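Local coordinates for protein putative LacI-family transcriptional regulator (Bacteroides fragilis, PDB 3GBV) that is a putative LacI-family transcriptional regulator, probably binding a small effector through a periplasmic-binding-protein-like domain to control its hold on DNA, at residues Leu14-Leu19 and Ala76-Gln81; Phe113-His118 and Ser151-Ser156. All blocks are in the same frame, centred on the assembly; numbering follows the deposited sequence.

Contact 1 (Leu14-Leu19 and Ala76-Gln81). With EDO (1,2-ethanediol), chain C.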
# COMPACT_ATOMS: atom_id res chain seq x y z
N LEU A 14 -1.29 22.88 -14.26
CA LEU A 14 -2.70 23.24 -14.35
C LEU A 14 -3.57 22.19 -13.67
O LEU A 14 -3.68 21.05 -14.13
CB LEU A 14 -3.09 23.40 -15.82
CG LEU A 14 -4.44 24.04 -16.16
CD1 LEU A 14 -4.50 25.44 -15.55
CD2 LEU A 14 -4.61 24.09 -17.68
N LEU A 15 -4.17 22.57 -12.55
CA LEU A 15 -5.01 21.68 -11.77
C LEU A 15 -6.39 22.29 -11.53
O LEU A 15 -6.56 23.51 -11.60
CB LEU A 15 -4.36 21.39 -10.42
CG LEU A 15 -2.92 20.89 -10.39
CD1 LEU A 15 -2.39 20.96 -8.96
CD2 LEU A 15 -2.85 19.48 -10.92
N PRO A 16 -7.40 21.45 -11.26
CA PRO A 16 -8.76 21.93 -11.00
C PRO A 16 -8.83 22.75 -9.72
O PRO A 16 -8.22 22.39 -8.71
CB PRO A 16 -9.57 20.64 -10.87
CG PRO A 16 -8.80 19.65 -11.70
CD PRO A 16 -7.37 19.98 -11.35
N LYS A 17 -9.57 23.86 -9.75
CA LYS A 17 -9.73 24.68 -8.55
C LYS A 17 -10.27 23.75 -7.47
O LYS A 17 -11.03 22.83 -7.77
CB LYS A 17 -10.72 25.83 -8.79
CG LYS A 17 -10.19 26.99 -9.64
CD LYS A 17 -11.31 27.97 -9.99
CE LYS A 17 -10.81 29.12 -10.88
NZ LYS A 17 -11.95 29.89 -11.48
N HIS A 18 -9.89 24.00 -6.23
CA HIS A 18 -10.34 23.17 -5.12
C HIS A 18 -10.12 23.87 -3.78
O HIS A 18 -9.53 24.95 -3.73
CB HIS A 18 -9.56 21.85 -5.13
CG HIS A 18 -8.09 22.01 -4.90
ND1 HIS A 18 -7.23 22.45 -5.88
CD2 HIS A 18 -7.34 21.83 -3.79
CE1 HIS A 18 -6.01 22.54 -5.38
NE2 HIS A 18 -6.05 22.17 -4.11
N LEU A 19 -10.59 23.25 -2.70
CA LEU A 19 -10.43 23.80 -1.36
C LEU A 19 -9.30 23.03 -0.68
O LEU A 19 -9.12 21.85 -0.95
CB LEU A 19 -11.70 23.62 -0.53
CG LEU A 19 -13.02 24.14 -1.10
CD1 LEU A 19 -14.17 23.75 -0.17
CD2 LEU A 19 -12.95 25.65 -1.27
N ALA A 76 -3.77 18.09 -15.10
CA ALA A 76 -4.76 17.12 -14.66
C ALA A 76 -6.06 17.44 -15.39
O ALA A 76 -6.72 18.43 -15.08
CB ALA A 76 -4.97 17.23 -13.17
N PRO A 77 -6.44 16.62 -16.38
CA PRO A 77 -7.67 16.80 -17.18
C PRO A 77 -8.95 16.42 -16.44
O PRO A 77 -8.98 15.45 -15.69
CB PRO A 77 -7.45 15.88 -18.38
CG PRO A 77 -5.97 15.55 -18.35
CD PRO A 77 -5.64 15.50 -16.90
N THR A 78 -10.01 17.18 -16.65
CA THR A 78 -11.29 16.88 -16.03
C THR A 78 -12.25 16.60 -17.19
O THR A 78 -12.64 15.44 -17.40
CB THR A 78 -11.81 18.08 -15.17
OG1 THR A 78 -10.87 18.35 -14.12
CG2 THR A 78 -13.16 17.75 -14.55
N VAL A 79 -12.62 17.64 -17.93
CA VAL A 79 -13.50 17.51 -19.09
C VAL A 79 -12.58 17.52 -20.31
O VAL A 79 -12.17 18.58 -20.77
CB VAL A 79 -14.50 18.71 -19.19
CG1 VAL A 79 -15.26 18.64 -20.50
CG2 VAL A 79 -15.47 18.70 -18.01
N PRO A 80 -12.24 16.34 -20.83
CA PRO A 80 -11.35 16.29 -22.00
C PRO A 80 -11.81 17.04 -23.26
O PRO A 80 -10.98 17.55 -24.01
CB PRO A 80 -11.16 14.79 -22.23
CG PRO A 80 -12.45 14.20 -21.74
CD PRO A 80 -12.70 14.99 -20.47
N GLN A 81 -13.12 17.12 -23.49
CA GLN A 81 -13.61 17.80 -24.68
C GLN A 81 -13.37 19.31 -24.73
O GLN A 81 -13.72 19.96 -25.71
CB GLN A 81 -15.10 17.50 -24.90
CG GLN A 81 -15.96 17.65 -23.67
CD GLN A 81 -16.16 16.34 -22.94
OE1 GLN A 81 -15.20 15.63 -22.63
NE2 GLN A 81 -17.42 16.01 -22.65
C1 EDO C . -9.89 20.38 -18.56
O1 EDO C . -10.08 19.02 -18.94
C2 EDO C . -11.23 21.11 -18.56
O2 EDO C . -12.14 20.46 -17.66
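L14 and A76 join the C-terminal end of strand 9-16 to the loop that follows strand 72-75, two neighbouring parallel strands in the N-terminal sheet of a periplasmic-binding-protein-like domain. A76 N donates to L14 O over 3.1 Å in a nearly straight bond (172° at the hydrogen), and the N-H arrives almost head-on to the carbonyl. With the bond between L14 and M74, this carries the parallel ladder one residue past the end of strand 72-75. The backbone of L15 turns instead to strand 43-50, where it pairs with T48 and Y50, and its CB starts away from A76. Because CG stands beside the backbone N (chi1 -53°), the branch swings back and lays CD2 against A76 CB at 3.8 Å; I100 and Q28 add to the packing round this leucine. P16 faces the loop directly. Its CD lies 4.1 Å from A76 CB, while CG meets T78 OG1 at 3.4 Å, the two side chains crossing at a slant. That hydroxyl is held by Y50 OH, which also bonds A76 O, so one tyrosine spans both residues of the loop that P16 touches. Beyond the strand the chain leaves the loop: H18 folds back and gives its ND1 hydrogen to P16 O at 3.0 Å, the oxygen lying near the plane of the imidazole, whose ring also meets W24 and H49. At T78 and V79 the loop holds a 1,2-ethanediol, probably from the crystallisation liquor, at the sheet's C-terminal edge, where relatives of this fold bind their ligands. T78 N donates to O1 of the diol at 2.9 Å, and that oxygen returns a weak bond to V79 O. V79 N donates to O2 of the diol at 2.9 Å.

Contact 2 (Phe113-His118 and Ser151-Ser156)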
# COMPACT_ATOMS: atom_id res chain seq x y z
N PHE A 113 0.96 9.90 -15.20
CA PHE A 113 1.07 9.40 -13.84
C PHE A 113 -0.34 9.31 -13.30
O PHE A 113 -1.05 10.32 -13.20
CB PHE A 113 1.90 10.35 -12.96
CG PHE A 113 3.36 10.37 -13.31
CD1 PHE A 113 4.22 9.42 -12.79
CD2 PHE A 113 3.87 11.33 -14.18
CE1 PHE A 113 5.56 9.41 -13.14
CE2 PHE A 113 5.21 11.33 -14.53
CZ PHE A 113 6.06 10.37 -14.01
N GLY A 114 -0.74 8.09 -12.96
CA GLY A 114 -2.07 7.85 -12.44
C GLY A 114 -2.32 6.35 -12.40
O GLY A 114 -1.47 5.55 -12.80
N GLN A 115 -3.49 5.96 -11.91
CA GLN A 115 -3.80 4.55 -11.85
C GLN A 115 -4.27 4.03 -13.18
O GLN A 115 -4.67 4.78 -14.07
CB GLN A 115 -4.90 4.26 -10.83
CG GLN A 115 -4.58 4.57 -9.39
CD GLN A 115 -5.63 4.02 -8.45
OE1 GLN A 115 -6.83 4.06 -8.74
NE2 GLN A 115 -5.19 3.51 -7.31
N ASN A 116 -4.18 2.71 -13.33
CA ASN A 116 -4.69 2.06 -14.50
C ASN A 116 -6.17 1.99 -14.06
O ASN A 116 -6.57 1.10 -13.30
CB ASN A 116 -4.10 0.65 -14.61
CG ASN A 116 -4.78 -0.15 -15.70
OD1 ASN A 116 -6.01 -0.26 -15.72
ND2 ASN A 116 -3.98 -0.72 -16.59
N SER A 117 -6.95 2.96 -14.52
CA SER A 117 -8.35 3.09 -14.17
C SER A 117 -9.17 1.81 -14.32
O SER A 117 -9.99 1.48 -13.45
CB SER A 117 -8.99 4.22 -14.98
OG SER A 117 -8.82 3.99 -16.37
N HIS A 118 -8.95 1.09 -15.41
CA HIS A 118 -9.68 -0.14 -15.66
C HIS A 118 -9.42 -1.16 -14.55
O HIS A 118 -10.35 -1.71 -13.98
CB HIS A 118 -9.30 -0.72 -17.02
CG HIS A 118 -10.18 -1.85 -17.46
ND1 HIS A 118 -9.72 -3.15 -17.58
CD2 HIS A 118 -11.49 -1.89 -17.79
CE1 HIS A 118 -10.72 -3.93 -17.96
NE2 HIS A 118 -11.80 -3.19 -18.10
N SER A 151 -14.32 13.10 -15.70
CA SER A 151 -13.10 12.39 -15.31
C SER A 151 -12.99 11.05 -16.03
O SER A 151 -13.77 10.13 -15.76
CB SER A 151 -13.07 12.14 -13.80
OG SER A 151 -11.94 11.37 -13.43
N ASN A 152 -12.03 10.93 -16.94
CA ASN A 152 -11.85 9.68 -17.66
C ASN A 152 -11.44 8.57 -16.69
O ASN A 152 -11.88 7.42 -16.83
CB ASN A 152 -10.80 9.83 -18.77
CG ASN A 152 -11.32 10.64 -19.94
OD1 ASN A 152 -12.51 10.59 -20.26
ND2 ASN A 152 -10.43 11.38 -20.60
N GLN A 153 -10.59 8.90 -15.72
CA GLN A 153 -10.15 7.92 -14.73
C GLN A 153 -11.40 7.35 -14.06
O GLN A 153 -11.54 6.13 -13.93
CB GLN A 153 -9.24 8.58 -13.69
CG GLN A 153 -8.90 7.71 -12.47
CD GLN A 153 -7.88 6.62 -12.75
OE1 GLN A 153 -7.93 5.53 -12.16
NE2 GLN A 153 -6.92 6.92 -13.62
N GLN A 154 -12.32 8.23 -13.65
CA GLN A 154 -13.56 7.81 -12.99
C GLN A 154 -14.45 6.93 -13.86
O GLN A 154 -14.89 5.87 -13.43
CB GLN A 154 -14.35 9.03 -12.54
CG GLN A 154 -13.77 9.73 -11.31
CD GLN A 154 -14.42 11.07 -11.05
OE1 GLN A 154 -15.53 11.32 -11.51
NE2 GLN A 154 -13.73 11.93 -10.31
N GLU A 155 -14.69 7.38 -15.08
CA GLU A 155 -15.53 6.65 -16.03
C GLU A 155 -14.94 5.27 -16.30
O GLU A 155 -15.62 4.26 -16.24
CB GLU A 155 -15.63 7.42 -17.35
CG GLU A 155 -16.58 6.81 -18.36
CD GLU A 155 -16.17 7.10 -19.81
OE1 GLU A 155 -15.79 8.26 -20.09
OE2 GLU A 155 -16.24 6.18 -20.65
N SER A 156 -13.65 5.26 -16.60
CA SER A 156 -12.95 4.03 -16.90
C SER A 156 -12.97 3.05 -15.71
O SER A 156 -13.13 1.84 -15.90
CB SER A 156 -11.52 4.38 -17.30
OG SER A 156 -11.01 3.46 -18.23
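Q153 and Q115 supply the hydrogen bond that spans this contact: Q153 NE2 donates to Q115 O at 3.1 Å, almost linearly at 174°. The acceptor lies in the plane of the Q153 amide, yet the donor stands well above the carbonyl plane of Q115. A bend at chi2 (76°) brings the amide round to the other segment. Both its ends are engaged: NE2 also reaches D101 O, and OE1 accepts from R157 NE. The side chains of Q115 and Q153 run at about a right angle, with Q115 CB 3.5 Å from Q153 OE1; the polar end of Q115 bonds S120 and P282.

Packing centres on S117, which points toward helix 152-168. Its CB sits 3.3 Å from Q153 OE1 and 3.4 Å from Q153 O. Next to it, H118 CA comes within 4.0 Å of S156 O.

Both helices begin with a side-chain N-cap. S151 OG accepts from Q154 N at 3.2 Å, and N116 OD1 caps Q119 N; N116 also packs on Y293 of the second subunit. Segment 113-118 leaves a strand of the N-terminal lobe and crosses over at Q115-N116, so that helix 117-131 sets its start against that of helix 152-168, probably within the C-terminal lobe, at the hinge of a periplasmic-binding-protein-like fold.

In the fold
Contact 1 and contact 2 lie in series along the chain, their centres about 14 Å apart, and both reach the parallel sheet of the N-terminal lobe. Contact 1 ties the end of strand 9-16 to the loop following its neighbour, strand 72-75, whereas contact 2 sits where the chain leaves that sheet and crosses to the other lobe, against the start of helix 152-168. They meet where P80 CG packs 3.7 Å from N152 ND2. The side chain of Q153 is about 5 Å from another bound 1,2-ethanediol, not the one held at T78 and V79. Small diols can settle in ligand pockets, and LacI-family relatives bind effectors in the interlobe cleft, so both contacts probably border the corresponding site.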